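Local coordinates for MccB protein (Escherichia coli, PDB 6OM4) that takes part in making the nucleotide antibiotic microcin C7, probably by joining ATP-derived AMP to the MccA peptide, at residues L32-W35 / E36-K40; D148-E151 / N152-T156; V166-K170 / T171-K175. One frame throughout, in Å; residues are numbered along the deposited sequence.

Contact 1 lies far from the other two: about 56 Å separates its centre from each of theirs, across the centre of the chain and away from the bound nucleotide, pyrophosphate and metals. It is a surface contact within helix 32-43, held by backbone hydrogen bonds and greasy side chains. Contacts 2 and 3, both partly buried and with centres about 10 Å apart, belong to the nucleotide site in the ThiF-like part of the chain. The loop of 148-151 pairs with that of 166-170 through probable backbone hydrogen bonds at I150, and I150 packs on V173. Their chemistry is accordingly polar and ionic: contact 2 binds magnesium through D148 and holds metal-bound waters, while contact 3 brings a helix start and a lysine to the same pyrophosphate.

Contact 1 (L32-W35 / E36-K40); sequences LVLW and ENIIK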
ATOM      1  N   LEU A  32      33.532  16.752   4.059  1.00 21.81           N
ATOM      2  CA  LEU A  32      33.021  17.617   5.128  1.00 22.82           C
ATOM      3  C   LEU A  32      32.744  19.022   4.630  1.00 21.86           C
ATOM      4  O   LEU A  32      31.809  19.691   5.083  1.00 20.68           O
ATOM      5  CB  LEU A  32      34.039  17.725   6.260  1.00 26.73           C
ATOM      6  CG  LEU A  32      33.704  16.973   7.528  1.00 30.40           C
ATOM      7  CD1 LEU A  32      34.774  17.242   8.579  1.00 31.69           C
ATOM      8  CD2 LEU A  32      32.306  17.332   8.034  1.00 30.15           C
ATOM      9  N   VAL A  33      33.614  19.513   3.758  1.00 20.56           N
ATOM     10  CA  VAL A  33      33.461  20.870   3.308  1.00 24.00           C
ATOM     11  C   VAL A  33      32.165  21.015   2.512  1.00 20.39           C
ATOM     12  O   VAL A  33      31.477  22.035   2.626  1.00 18.49           O
ATOM     13  CB  VAL A  33      34.680  21.287   2.479  1.00 28.74           C
ATOM     14  CG1 VAL A  33      34.502  22.626   1.800  1.00 36.18           C
ATOM     15  CG2 VAL A  33      35.906  21.291   3.363  1.00 32.86           C
ATOM     16  N   LEU A  34      31.892  20.023   1.663  1.00 18.63           N
ATOM     17  CA  LEU A  34      30.688  19.965   0.875  1.00 19.08           C
ATOM     18  C   LEU A  34      29.471  19.854   1.802  1.00 16.17           C
ATOM     19  O   LEU A  34      28.485  20.564   1.596  1.00 15.47           O
ATOM     20  CB  LEU A  34      30.766  18.796  -0.115  1.00 21.37           C
ATOM     21  CG  LEU A  34      29.517  18.576  -0.959  1.00 21.69           C
ATOM     22  CD1 LEU A  34      29.143  19.842  -1.716  1.00 23.66           C
ATOM     23  CD2 LEU A  34      29.689  17.397  -1.919  1.00 23.15           C
ATOM     24  N   TRP A  35      29.548  18.980   2.812  1.00 15.51           N
ATOM     25  CA  TRP A  35      28.421  18.813   3.783  1.00 15.80           C
ATOM     26  C   TRP A  35      28.089  20.160   4.453  1.00 15.97           C
ATOM     27  O   TRP A  35      26.918  20.547   4.570  1.00 14.27           O
ATOM     28  CB  TRP A  35      28.792  17.708   4.798  1.00 15.85           C
ATOM     29  CG  TRP A  35      27.794  17.479   5.892  1.00 15.46           C
ATOM     30  CD1 TRP A  35      26.573  16.867   5.806  1.00 17.74           C
ATOM     31  CD2 TRP A  35      27.963  17.858   7.258  1.00 15.54           C
ATOM     32  NE1 TRP A  35      25.971  16.854   7.035  1.00 17.36           N
ATOM     33  CE2 TRP A  35      26.813  17.427   7.948  1.00 15.82           C
ATOM     34  CE3 TRP A  35      28.975  18.522   7.962  1.00 16.80           C
ATOM     35  CZ2 TRP A  35      26.671  17.626   9.319  1.00 16.82           C
ATOM     36  CZ3 TRP A  35      28.843  18.696   9.322  1.00 16.67           C
ATOM     37  CH2 TRP A  35      27.685  18.277   9.979  1.00 17.53           C
ATOM     38  N   GLU A  36      29.121  20.905   4.852  1.00 14.75           N
ATOM     39  CA  GLU A  36      28.954  22.207   5.510  1.00 16.43           C
ATOM     40  C   GLU A  36      28.282  23.169   4.537  1.00 16.06           C
ATOM     41  O   GLU A  36      27.415  23.949   4.927  1.00 15.53           O
ATOM     42  CB  GLU A  36      30.316  22.721   6.008  1.00 18.27           C
ATOM     43  CG  GLU A  36      30.870  21.890   7.157  1.00 19.70           C
ATOM     44  CD  GLU A  36      32.246  22.328   7.670  1.00 25.12           C
ATOM     45  OE1 GLU A  36      32.856  23.215   7.011  1.00 25.95           O
ATOM     46  OE2 GLU A  36      32.742  21.744   8.698  1.00 25.75           O
ATOM     47  N   ASN A  37      28.699  23.143   3.273  1.00 16.23           N
ATOM     48  CA  ASN A  37      28.121  24.036   2.277  1.00 17.36           C
ATOM     49  C   ASN A  37      26.671  23.651   1.950  1.00 14.87           C
ATOM     50  O   ASN A  37      25.835  24.527   1.685  1.00 13.91           O
ATOM     51  CB  ASN A  37      28.960  24.098   1.003  1.00 19.20           C
ATOM     52  CG  ASN A  37      30.183  24.992   1.142  1.00 22.70           C
ATOM     53  OD1 ASN A  37      30.269  25.861   2.046  1.00 22.30           O
ATOM     54  ND2 ASN A  37      31.122  24.794   0.241  1.00 22.10           N
ATOM     55  N   ILE A  38      26.351  22.350   1.949  1.00 13.08           N
ATOM     56  CA  ILE A  38      24.958  21.939   1.751  1.00 13.82           C
ATOM     57  C   ILE A  38      24.095  22.514   2.882  1.00 13.40           C
ATOM     58  O   ILE A  38      22.967  22.959   2.674  1.00 12.84           O
ATOM     59  CB  ILE A  38      24.846  20.405   1.674  1.00 14.15           C
ATOM     60  CG1 ILE A  38      25.576  19.845   0.440  1.00 14.82           C
ATOM     61  CG2 ILE A  38      23.384  19.986   1.747  1.00 14.34           C
ATOM     62  CD1 ILE A  38      25.859  18.341   0.491  1.00 15.93           C
ATOM     63  N   ILE A  39      24.616  22.448   4.106  1.00 14.14           N
ATOM     64  CA  ILE A  39      23.866  22.995   5.297  1.00 14.53           C
ATOM     65  C   ILE A  39      23.622  24.486   5.104  1.00 13.75           C
ATOM     66  O   ILE A  39      22.500  24.954   5.308  1.00 13.33           O
ATOM     67  CB  ILE A  39      24.607  22.725   6.609  1.00 14.59           C
ATOM     68  CG1 ILE A  39      24.613  21.235   6.948  1.00 15.88           C
ATOM     69  CG2 ILE A  39      24.008  23.546   7.746  1.00 16.53           C
ATOM     70  CD1 ILE A  39      25.674  20.820   7.927  1.00 15.29           C
ATOM     71  N   LYS A  40      24.665  25.234   4.702  1.00 14.05           N
ATOM     72  CA  LYS A  40      24.529  26.690   4.525  1.00 14.80           C
ATOM     73  C   LYS A  40      23.502  26.989   3.430  1.00 14.93           C
ATOM     74  O   LYS A  40      22.693  27.909   3.574  1.00 15.77           O
ATOM     75  CB  LYS A  40      25.878  27.332   4.172  1.00 16.54           C
ATOM     76  CG  LYS A  40      26.929  27.319   5.277  1.00 18.97           C
ATOM     77  CD  LYS A  40      28.302  27.740   4.721  1.00 22.15           C
ATOM     78  CE  LYS A  40      29.256  28.233   5.783  1.00 25.84           C
ATOM     79  NZ  LYS A  40      30.458  28.874   5.189  1.00 26.64           N
TER
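W35 and I39 meet one turn apart on helix 32-43, with the CD1 methyl of I39 lying over the six-membered part of the indole. This is a CH-pi contact: I39 CD1 is 3.6 Å from the ring centroid and only 11° off the ring normal, so the methyl sits almost squarely on the face. The indole reaches that position because W35 CG is anti to the backbone N (chi1 176°), while the longer arm of I39, CG1 to CD1, runs back toward the preceding turn.

A second apolar pair follows the same i to i+4 spacing. L34 CG touches I38 CD1 at 3.9 Å, two branched aliphatic chains meeting at an oblique angle. I38, the buried member, also packs on V29 of strand 27-29 and on C68 of helix 62-74, a place suited to a compact hydrocarbon.

The backbone carries four helical bonds. I38 N donates to L34 O over 2.8 Å, and I39 N reaches W35 O at 3.0 Å; E36 and N37 bind L32 and V33 in the same way. E36 crosses the indole at about a right angle, its CG 3.9 Å from W35 CE3.

Four i to i+4 bonds thus pair these backbone groups within the helix, and L34, W35, I38 and I39 form an apolar face that joins it to its neighbours: W35 and I39 both lean on I11 of strand 11-14, while the indole NE1 makes a weak hydrogen bond to L19 O.

Contact 2 (D148-E151 / N152-T156); sequences DQIE and NTNLT. With MG (magnesium ion), chain F; POP (pyrophosphate 2-), chain G; ND7 (5'-O-[(S)-amino(hydroxy)phosphoryl]adenosine), chain M.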
ATOM      1  N   ASP A 148     -19.878 -12.094   7.452  1.00 18.36           N
ATOM      2  CA  ASP A 148     -19.584 -12.740   8.715  1.00 18.17           C
ATOM      3  C   ASP A 148     -19.935 -11.876   9.940  1.00 17.98           C
ATOM      4  O   ASP A 148     -20.012 -10.655   9.908  1.00 18.03           O
ATOM      5  CB  ASP A 148     -18.108 -13.112   8.765  1.00 18.73           C
ATOM      6  CG  ASP A 148     -17.738 -14.192   9.761  1.00 18.77           C
ATOM      7  OD1 ASP A 148     -18.643 -14.953  10.215  1.00 17.45           O
ATOM      8  OD2 ASP A 148     -16.524 -14.294  10.065  1.00 18.60           O
ATOM      9  N   GLN A 149     -20.047 -12.578  11.066  1.00 17.55           N
ATOM     10  CA  GLN A 149     -20.222 -11.983  12.386  1.00 19.84           C
ATOM     11  C   GLN A 149     -18.887 -12.013  13.141  1.00 19.23           C
ATOM     12  O   GLN A 149     -18.082 -12.962  12.973  1.00 20.07           O
ATOM     13  CB  GLN A 149     -21.267 -12.761  13.189  1.00 20.89           C
ATOM     14  CG  GLN A 149     -22.675 -12.582  12.633  1.00 22.36           C
ATOM     15  CD  GLN A 149     -22.814 -13.181  11.259  1.00 24.37           C
ATOM     16  OE1 GLN A 149     -22.430 -14.323  11.023  1.00 28.66           O
ATOM     17  NE2 GLN A 149     -23.350 -12.403  10.326  1.00 25.99           N
ATOM     18  N   ILE A 150     -18.739 -11.052  14.060  1.00 18.07           N
ATOM     19  CA  ILE A 150     -17.542 -10.945  14.901  1.00 16.86           C
ATOM     20  C   ILE A 150     -17.519 -12.065  15.950  1.00 19.35           C
ATOM     21  O   ILE A 150     -18.488 -12.280  16.687  1.00 19.44           O
ATOM     22  CB  ILE A 150     -17.458  -9.556  15.534  1.00 15.85           C
ATOM     23  CG1 ILE A 150     -17.417  -8.464  14.457  1.00 18.14           C
ATOM     24  CG2 ILE A 150     -16.275  -9.463  16.479  1.00 16.56           C
ATOM     25  CD1 ILE A 150     -17.801  -7.111  14.931  1.00 16.99           C
ATOM     26  N   GLU A 151     -16.358 -12.710  16.076  1.00 17.69           N
ATOM     27  CA  GLU A 151     -16.118 -13.711  17.121  1.00 20.07           C
ATOM     28  C   GLU A 151     -14.973 -13.274  18.025  1.00 18.77           C
ATOM     29  O   GLU A 151     -14.100 -12.501  17.636  1.00 17.99           O
ATOM     30  CB  GLU A 151     -15.805 -15.060  16.487  1.00 21.42           C
ATOM     31  CG  GLU A 151     -17.014 -15.657  15.794  1.00 23.10           C
ATOM     32  CD  GLU A 151     -16.766 -16.894  14.968  1.00 27.45           C
ATOM     33  OE1 GLU A 151     -15.613 -17.420  14.933  1.00 27.78           O
ATOM     34  OE2 GLU A 151     -17.732 -17.311  14.332  1.00 29.38           O
ATOM     35  N   ASN A 152     -14.937 -13.842  19.231  1.00 18.55           N
ATOM     36  CA  ASN A 152     -13.953 -13.398  20.169  1.00 18.02           C
ATOM     37  C   ASN A 152     -12.528 -13.639  19.633  1.00 16.19           C
ATOM     38  O   ASN A 152     -11.663 -12.847  19.929  1.00 16.31           O
ATOM     39  CB  ASN A 152     -14.157 -14.014  21.555  1.00 21.65           C
ATOM     40  CG  ASN A 152     -13.914 -15.503  21.622  1.00 24.12           C
ATOM     41  OD1 ASN A 152     -13.598 -16.044  22.697  1.00 31.63           O
ATOM     42  ND2 ASN A 152     -14.117 -16.202  20.521  1.00 27.64           N
ATOM     43  N   THR A 153     -12.298 -14.743  18.914  1.00 15.94           N
ATOM     44  CA  THR A 153     -10.936 -15.066  18.406  1.00 15.63           C
ATOM     45  C   THR A 153     -10.450 -14.032  17.382  1.00 16.41           C
ATOM     46  O   THR A 153      -9.242 -13.885  17.168  1.00 16.71           O
ATOM     47  CB  THR A 153     -10.824 -16.463  17.796  1.00 17.79           C
ATOM     48  OG1 THR A 153     -11.605 -16.572  16.608  1.00 17.85           O
ATOM     49  CG2 THR A 153     -11.237 -17.534  18.780  1.00 18.37           C
ATOM     50  N   ASN A 154     -11.377 -13.280  16.787  1.00 15.83           N
ATOM     51  CA  ASN A 154     -11.051 -12.272  15.801  1.00 15.69           C
ATOM     52  C   ASN A 154     -10.273 -11.087  16.403  1.00 15.48           C
ATOM     53  O   ASN A 154      -9.578 -10.359  15.666  1.00 15.17           O
ATOM     54  CB  ASN A 154     -12.297 -11.703  15.142  1.00 16.37           C
ATOM     55  CG  ASN A 154     -13.004 -12.674  14.224  1.00 15.38           C
ATOM     56  OD1 ASN A 154     -12.433 -13.681  13.761  1.00 19.06           O
ATOM     57  ND2 ASN A 154     -14.245 -12.364  13.972  1.00 12.05           N
ATOM     58  N   LEU A 155     -10.348 -10.887  17.724  1.00 14.69           N
ATOM     59  CA  LEU A 155      -9.821  -9.663  18.349  1.00 16.07           C
ATOM     60  C   LEU A 155      -8.288  -9.607  18.351  1.00 16.66           C
ATOM     61  O   LEU A 155      -7.688  -8.506  18.471  1.00 19.09           O
ATOM     62  CB  LEU A 155     -10.390  -9.543  19.769  1.00 17.14           C
ATOM     63  CG  LEU A 155     -11.919  -9.484  19.831  1.00 17.24           C
ATOM     64  CD1 LEU A 155     -12.436  -9.452  21.244  1.00 17.44           C
ATOM     65  CD2 LEU A 155     -12.417  -8.282  19.052  1.00 19.39           C
ATOM     66  N   THR A 156      -7.607 -10.731  18.084  1.00 16.53           N
ATOM     67  CA  THR A 156      -6.124 -10.692  18.000  1.00 17.05           C
ATOM     68  C   THR A 156      -5.608  -9.800  16.854  1.00 17.35           C
ATOM     69  O   THR A 156      -4.597  -9.155  17.039  1.00 18.84           O
ATOM     70  CB  THR A 156      -5.536 -12.098  17.857  1.00 18.04           C
ATOM     71  OG1 THR A 156      -6.063 -12.784  16.710  1.00 20.14           O
ATOM     72  CG2 THR A 156      -5.800 -12.903  19.105  1.00 17.41           C
TER
HETATM   73 MG    MG F 402     -15.400 -15.562  11.296  1.00 17.23          MG
HETATM   74  P1  POP G 403     -10.684 -16.770  11.320  1.00 17.86           P
HETATM   75  O1  POP G 403      -9.502 -16.585  12.270  1.00 17.92           O
HETATM   76  O2  POP G 403     -10.270 -17.160   9.912  1.00 18.29           O
HETATM   77  O3  POP G 403     -11.832 -17.619  11.850  1.00 18.78           O
HETATM   78  O   POP G 403     -11.228 -15.262  11.255  1.00 17.19           O
HETATM   79  P2  POP G 403     -12.378 -14.704  10.240  1.00 16.60           P
HETATM   80  O4  POP G 403     -11.947 -13.322   9.848  1.00 18.34           O
HETATM   81  O5  POP G 403     -12.507 -15.638   9.080  1.00 16.54           O
HETATM   82  O6  POP G 403     -13.605 -14.565  11.030  1.00 15.64           O
HETATM   83  O1A ND7 M 101     -10.047 -14.820   7.950  1.00 18.83           O
HETATM   84  PA  ND7 M 101      -9.501 -13.440   7.726  1.00 21.34           P
HETATM   85  O2A ND7 M 101      -8.968 -12.682   8.934  1.00 18.94           O
HETATM   86  N3A ND7 M 101      -8.246 -13.673   6.605  1.00 19.66           N
HETATM   87  O5' ND7 M 101     -10.541 -12.457   7.043  1.00 19.54           O
HETATM   88  C5' ND7 M 101     -11.183 -12.950   5.828  1.00 18.94           C
HETATM   89  C4' ND7 M 101     -12.510 -12.155   5.722  1.00 18.87           C
HETATM   90  C3' ND7 M 101     -13.510 -12.711   6.792  1.00 18.23           C
HETATM   91  O3' ND7 M 101     -14.095 -11.715   7.538  1.00 18.79           O
HETATM   92  C2' ND7 M 101     -14.458 -13.605   5.885  1.00 18.55           C
HETATM   93  O2' ND7 M 101     -15.847 -13.563   6.396  1.00 18.01           O
HETATM   94  C1' ND7 M 101     -14.435 -13.028   4.676  1.00 19.28           C
HETATM   95  O4' ND7 M 101     -12.963 -12.367   4.527  1.00 18.64           O
HETATM   96  N9  ND7 M 101     -14.566 -13.886   3.533  1.00 19.55           N
HETATM   97  C4  ND7 M 101     -15.430 -13.708   2.496  1.00 20.43           C
HETATM   98  C5  ND7 M 101     -15.225 -14.714   1.621  1.00 18.93           C
HETATM   99  N7  ND7 M 101     -14.234 -15.501   2.101  1.00 19.55           N
HETATM  100  C8  ND7 M 101     -13.840 -14.977   3.245  1.00 20.72           C
HETATM  101  N3  ND7 M 101     -16.366 -12.762   2.269  1.00 21.24           N
HETATM  102  C2  ND7 M 101     -17.069 -12.818   1.178  1.00 23.10           C
HETATM  103  N1  ND7 M 101     -16.900 -13.813   0.300  1.00 22.75           N
HETATM  104  C6  ND7 M 101     -16.002 -14.744   0.482  1.00 21.26           C
HETATM  105  N6  ND7 M 101     -15.840 -15.813  -0.487  1.00 21.89           N
HETATM  106  O   HOH W   1     -17.174 -16.556  11.591  1.00 22.74           O
HETATM  107  O   HOH W   2     -15.864 -14.277  12.826  1.00 17.72           O
HETATM  108  O   HOH W   3     -13.834 -18.087  16.741  1.00 21.84           O
HETATM  109  O   HOH W   4     -14.432 -16.911  12.520  1.00 17.93           O
HETATM  110  O   HOH W   5     -14.922 -16.799   9.551  1.00 18.36           O
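E151 and N154 are joined where an extended run of backbone, residues 148-151, gives way to the short 3-10 segment 152-156. N154 N donates to E151 O over 3.0 Å, and L155 N repeats the i to i+3 pattern on N152 O. The extended part is tied to the loop of 166-170 by backbone hydrogen bonds of I150.

The D148 and E151 side chains turn to a magnesium ion. D148 OD2 binds it directly at 2.1 Å, O6 of the pyrophosphate occupies another position, and four waters complete a six-ligand shell. D148 is placed by its first torsion, with CG anti to the backbone N (chi1 -159°), and by D146, whose OD1 accepts the D148 N-H. A carboxylate oxygen is a hard ligand suited to magnesium, and from this position a short side chain reaches far enough.

E151 is longer and works one shell farther out. Its OE1 lies 4.1 Å from the magnesium and receives a hydrogen bond of 2.7 Å from water 4, a metal-bound water that donates also to pyrophosphate O3. Water 1, on the metal as well, donates to D148 OD1 and weakly to E151 OE2. A further water links E151 OE1, at 2.6 Å, to T153 OG1. Q149 contributes its backbone, Q149 O accepting a hydrogen bond of 2.6 Å from metal-bound water 2. I150 turns instead to the protein interior, packing on F161.

N154 belongs to the pyrophosphate pocket, and its amide is tucked between the phosphates and the E151 backbone. D146 at the end of strand 141-146, bonded to the nucleotide, and D148 just beyond it, on the metal and beside the ribose, form the acidic edge of the Rossmann-type ATP site of this ThiF-family enzyme.

Contact 3 (V166-K170 / T171-K175); sequences VGKNK and TEVIK. With ND7 (5'-O-[(S)-amino(hydroxy)phosphoryl]adenosine), chain M; POP (pyrophosphate 2-), chain G.
E172 reaches back from the first turn of helix 170-181 to N169, the N-cap residue. N169 N donates to E172 OE1 at 2.9 Å, on the anti side of the carboxylate and 16° out of its plane. This is one half of a capping box, because the N169 side chain makes no capping bond; its OD1 is engaged by Q149 NE2 instead. E172 accepts an unusual first torsion for this (chi1 89°, CG between the backbone N and the carbonyl carbon).

Backbone bonds then start the helix. N169 O takes V173 N at 3.3 Å and E172 N weakly, and I174 N meets K170 O at 2.9 Å in an almost straight bond (172°).

Apolar contact is modest: K168 CB rests 3.8 Å from V173 CG2, the two side chains crossing at about a right angle.

K170 leaves the helix on an extended chain, long enough to carry its ammonium into the nucleotide pocket. There K170 NZ bridges pyrophosphate and sugar, donating to pyrophosphate O6 at 2.9 Å and to the ribose O3' of ND7 at 3.0 Å; Q158 OE1 and, weakly, D148 OD2 are further partners. A glutamate at the helix start should interact well with the helix dipole, while the lysine probably balances phosphate charge.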
ATOM      1  N   VAL A 166     -18.746  -8.539  19.812  1.00 18.18           N
ATOM      2  CA  VAL A 166     -18.856  -9.919  19.467  1.00 17.79           C
ATOM      3  C   VAL A 166     -20.321 -10.229  19.152  1.00 19.16           C
ATOM      4  O   VAL A 166     -21.213  -9.835  19.917  1.00 21.49           O
ATOM      5  CB  VAL A 166     -18.256 -10.819  20.560  1.00 19.15           C
ATOM      6  CG1 VAL A 166     -18.576 -12.294  20.344  1.00 19.34           C
ATOM      7  CG2 VAL A 166     -16.761 -10.567  20.617  1.00 19.95           C
ATOM      8  N   GLY A 167     -20.549 -10.871  17.998  1.00 18.64           N
ATOM      9  CA  GLY A 167     -21.880 -11.246  17.529  1.00 20.07           C
ATOM     10  C   GLY A 167     -22.451 -10.277  16.500  1.00 20.19           C
ATOM     11  O   GLY A 167     -23.384 -10.630  15.748  1.00 21.11           O
ATOM     12  N   LYS A 168     -21.902  -9.057  16.414  1.00 20.52           N
ATOM     13  CA  LYS A 168     -22.372  -8.065  15.462  1.00 21.22           C
ATOM     14  C   LYS A 168     -21.751  -8.350  14.097  1.00 20.58           C
ATOM     15  O   LYS A 168     -20.823  -9.158  13.981  1.00 18.23           O
ATOM     16  CB  LYS A 168     -21.988  -6.644  15.893  1.00 23.94           C
ATOM     17  CG  LYS A 168     -22.690  -6.108  17.134  1.00 26.84           C
ATOM     18  CD  LYS A 168     -22.275  -4.684  17.432  1.00 30.30           C
ATOM     19  CE  LYS A 168     -23.446  -3.744  17.617  1.00 36.85           C
ATOM     20  NZ  LYS A 168     -23.981  -3.821  18.994  1.00 38.61           N
ATOM     21  N   ASN A 169     -22.285  -7.696  13.063  1.00 17.76           N
ATOM     22  CA  ASN A 169     -21.807  -7.923  11.701  1.00 19.65           C
ATOM     23  C   ASN A 169     -20.492  -7.154  11.531  1.00 18.04           C
ATOM     24  O   ASN A 169     -20.337  -6.029  12.034  1.00 18.66           O
ATOM     25  CB  ASN A 169     -22.878  -7.533  10.680  1.00 22.43           C
ATOM     26  CG  ASN A 169     -23.859  -8.658  10.415  1.00 26.17           C
ATOM     27  OD1 ASN A 169     -23.880  -9.681  11.103  1.00 28.35           O
ATOM     28  ND2 ASN A 169     -24.674  -8.486   9.395  1.00 32.11           N
ATOM     29  N   LYS A 170     -19.528  -7.742  10.817  1.00 17.71           N
ATOM     30  CA  LYS A 170     -18.256  -7.058  10.578  1.00 17.67           C
ATOM     31  C   LYS A 170     -18.431  -5.761   9.785  1.00 17.98           C
ATOM     32  O   LYS A 170     -17.811  -4.723  10.142  1.00 17.31           O
ATOM     33  CB  LYS A 170     -17.283  -7.997   9.858  1.00 16.04           C
ATOM     34  CG  LYS A 170     -16.882  -9.172  10.715  1.00 17.24           C
ATOM     35  CD  LYS A 170     -15.704  -9.924  10.164  1.00 16.55           C
ATOM     36  CE  LYS A 170     -15.383 -11.112  11.032  1.00 16.35           C
ATOM     37  NZ  LYS A 170     -14.172 -11.798  10.536  1.00 16.49           N
ATOM     38  N   THR A 171     -19.243  -5.772   8.716  1.00 17.71           N
ATOM     39  CA  THR A 171     -19.334  -4.565   7.899  1.00 18.50           C
ATOM     40  C   THR A 171     -19.870  -3.407   8.748  1.00 20.00           C
ATOM     41  O   THR A 171     -19.454  -2.283   8.553  1.00 17.81           O
ATOM     42  CB  THR A 171     -20.135  -4.798   6.605  1.00 19.07           C
ATOM     43  OG1 THR A 171     -21.470  -5.136   6.972  1.00 18.70           O
ATOM     44  CG2 THR A 171     -19.539  -5.893   5.748  1.00 19.78           C
ATOM     45  N   GLU A 172     -20.818  -3.679   9.661  1.00 19.44           N
ATOM     46  CA  GLU A 172     -21.479  -2.609  10.380  1.00 21.61           C
ATOM     47  C   GLU A 172     -20.512  -2.002  11.418  1.00 19.57           C
ATOM     48  O   GLU A 172     -20.461  -0.814  11.587  1.00 19.78           O
ATOM     49  CB  GLU A 172     -22.765  -3.103  11.033  1.00 25.64           C
ATOM     50  CG  GLU A 172     -22.559  -3.636  12.417  1.00 29.88           C
ATOM     51  CD  GLU A 172     -23.835  -4.111  13.077  1.00 35.41           C
ATOM     52  OE1 GLU A 172     -24.067  -5.363  13.135  1.00 33.69           O
ATOM     53  OE2 GLU A 172     -24.604  -3.222  13.504  1.00 42.08           O
ATOM     54  N   VAL A 173     -19.673  -2.828  12.052  1.00 17.11           N
ATOM     55  CA  VAL A 173     -18.738  -2.302  13.000  1.00 17.09           C
ATOM     56  C   VAL A 173     -17.566  -1.592  12.311  1.00 17.16           C
ATOM     57  O   VAL A 173     -17.170  -0.532  12.771  1.00 16.81           O
ATOM     58  CB  VAL A 173     -18.279  -3.398  13.958  1.00 16.92           C
ATOM     59  CG1 VAL A 173     -17.274  -2.870  14.960  1.00 16.36           C
ATOM     60  CG2 VAL A 173     -19.488  -4.004  14.640  1.00 17.29           C
ATOM     61  N   ILE A 174     -17.025  -2.161  11.236  1.00 16.42           N
ATOM     62  CA  ILE A 174     -16.002  -1.422  10.482  1.00 15.80           C
ATOM     63  C   ILE A 174     -16.554  -0.046  10.082  1.00 15.69           C
ATOM     64  O   ILE A 174     -15.881   0.981  10.301  1.00 15.46           O
ATOM     65  CB  ILE A 174     -15.454  -2.199   9.277  1.00 16.25           C
ATOM     66  CG1 ILE A 174     -14.812  -3.503   9.754  1.00 18.46           C
ATOM     67  CG2 ILE A 174     -14.498  -1.313   8.495  1.00 15.85           C
ATOM     68  CD1 ILE A 174     -13.959  -4.211   8.752  1.00 20.87           C
ATOM     69  N   LYS A 175     -17.770   0.002   9.526  1.00 15.31           N
ATOM     70  CA  LYS A 175     -18.313   1.274   9.080  1.00 17.03           C
ATOM     71  C   LYS A 175     -18.368   2.258  10.253  1.00 17.32           C
ATOM     72  O   LYS A 175     -17.990   3.417  10.128  1.00 17.73           O
ATOM     73  CB  LYS A 175     -19.707   1.124   8.464  1.00 18.15           C
ATOM     74  CG  LYS A 175     -20.359   2.459   8.159  1.00 17.53           C
ATOM     75  CD  LYS A 175     -21.596   2.337   7.361  1.00 22.20           C
ATOM     76  CE  LYS A 175     -22.111   3.693   6.924  1.00 22.53           C
ATOM     77  NZ  LYS A 175     -23.549   3.601   6.597  1.00 27.25           N
TER
HETATM   78  O1A ND7 M 101     -10.047 -14.820   7.950  1.00 18.83           O
HETATM   79  PA  ND7 M 101      -9.501 -13.440   7.726  1.00 21.34           P
HETATM   80  O2A ND7 M 101      -8.968 -12.682   8.934  1.00 18.94           O
HETATM   81  N3A ND7 M 101      -8.246 -13.673   6.605  1.00 19.66           N
HETATM   82  O5' ND7 M 101     -10.541 -12.457   7.043  1.00 19.54           O
HETATM   83  C5' ND7 M 101     -11.183 -12.950   5.828  1.00 18.94           C
HETATM   84  C4' ND7 M 101     -12.510 -12.155   5.722  1.00 18.87           C
HETATM   85  C3' ND7 M 101     -13.510 -12.711   6.792  1.00 18.23           C
HETATM   86  O3' ND7 M 101     -14.095 -11.715   7.538  1.00 18.79           O
HETATM   87  C2' ND7 M 101     -14.458 -13.605   5.885  1.00 18.55           C
HETATM   88  O2' ND7 M 101     -15.847 -13.563   6.396  1.00 18.01           O
HETATM   89  C1' ND7 M 101     -14.435 -13.028   4.676  1.00 19.28           C
HETATM   90  O4' ND7 M 101     -12.963 -12.367   4.527  1.00 18.64           O
HETATM   91  N9  ND7 M 101     -14.566 -13.886   3.533  1.00 19.55           N
HETATM   92  C4  ND7 M 101     -15.430 -13.708   2.496  1.00 20.43           C
HETATM   93  C5  ND7 M 101     -15.225 -14.714   1.621  1.00 18.93           C
HETATM   94  N7  ND7 M 101     -14.234 -15.501   2.101  1.00 19.55           N
HETATM   95  C8  ND7 M 101     -13.840 -14.977   3.245  1.00 20.72           C
HETATM   96  N3  ND7 M 101     -16.366 -12.762   2.269  1.00 21.24           N
HETATM   97  C2  ND7 M 101     -17.069 -12.818   1.178  1.00 23.10           C
HETATM   98  N1  ND7 M 101     -16.900 -13.813   0.300  1.00 22.75           N
HETATM   99  C6  ND7 M 101     -16.002 -14.744   0.482  1.00 21.26           C
HETATM  100  N6  ND7 M 101     -15.840 -15.813  -0.487  1.00 21.89           N
HETATM  101  P1  POP G 403     -10.684 -16.770  11.320  1.00 17.86           P
HETATM  102  O1  POP G 403      -9.502 -16.585  12.270  1.00 17.92           O
HETATM  103  O2  POP G 403     -10.270 -17.160   9.912  1.00 18.29           O
HETATM  104  O3  POP G 403     -11.832 -17.619  11.850  1.00 18.78           O
HETATM  105  O   POP G 403     -11.228 -15.262  11.255  1.00 17.19           O
HETATM  106  P2  POP G 403     -12.378 -14.704  10.240  1.00 16.60           P
HETATM  107  O4  POP G 403     -11.947 -13.322   9.848  1.00 18.34           O
HETATM  108  O5  POP G 403     -12.507 -15.638   9.080  1.00 16.54           O
HETATM  109  O6  POP G 403     -13.605 -14.565  11.030  1.00 15.64           O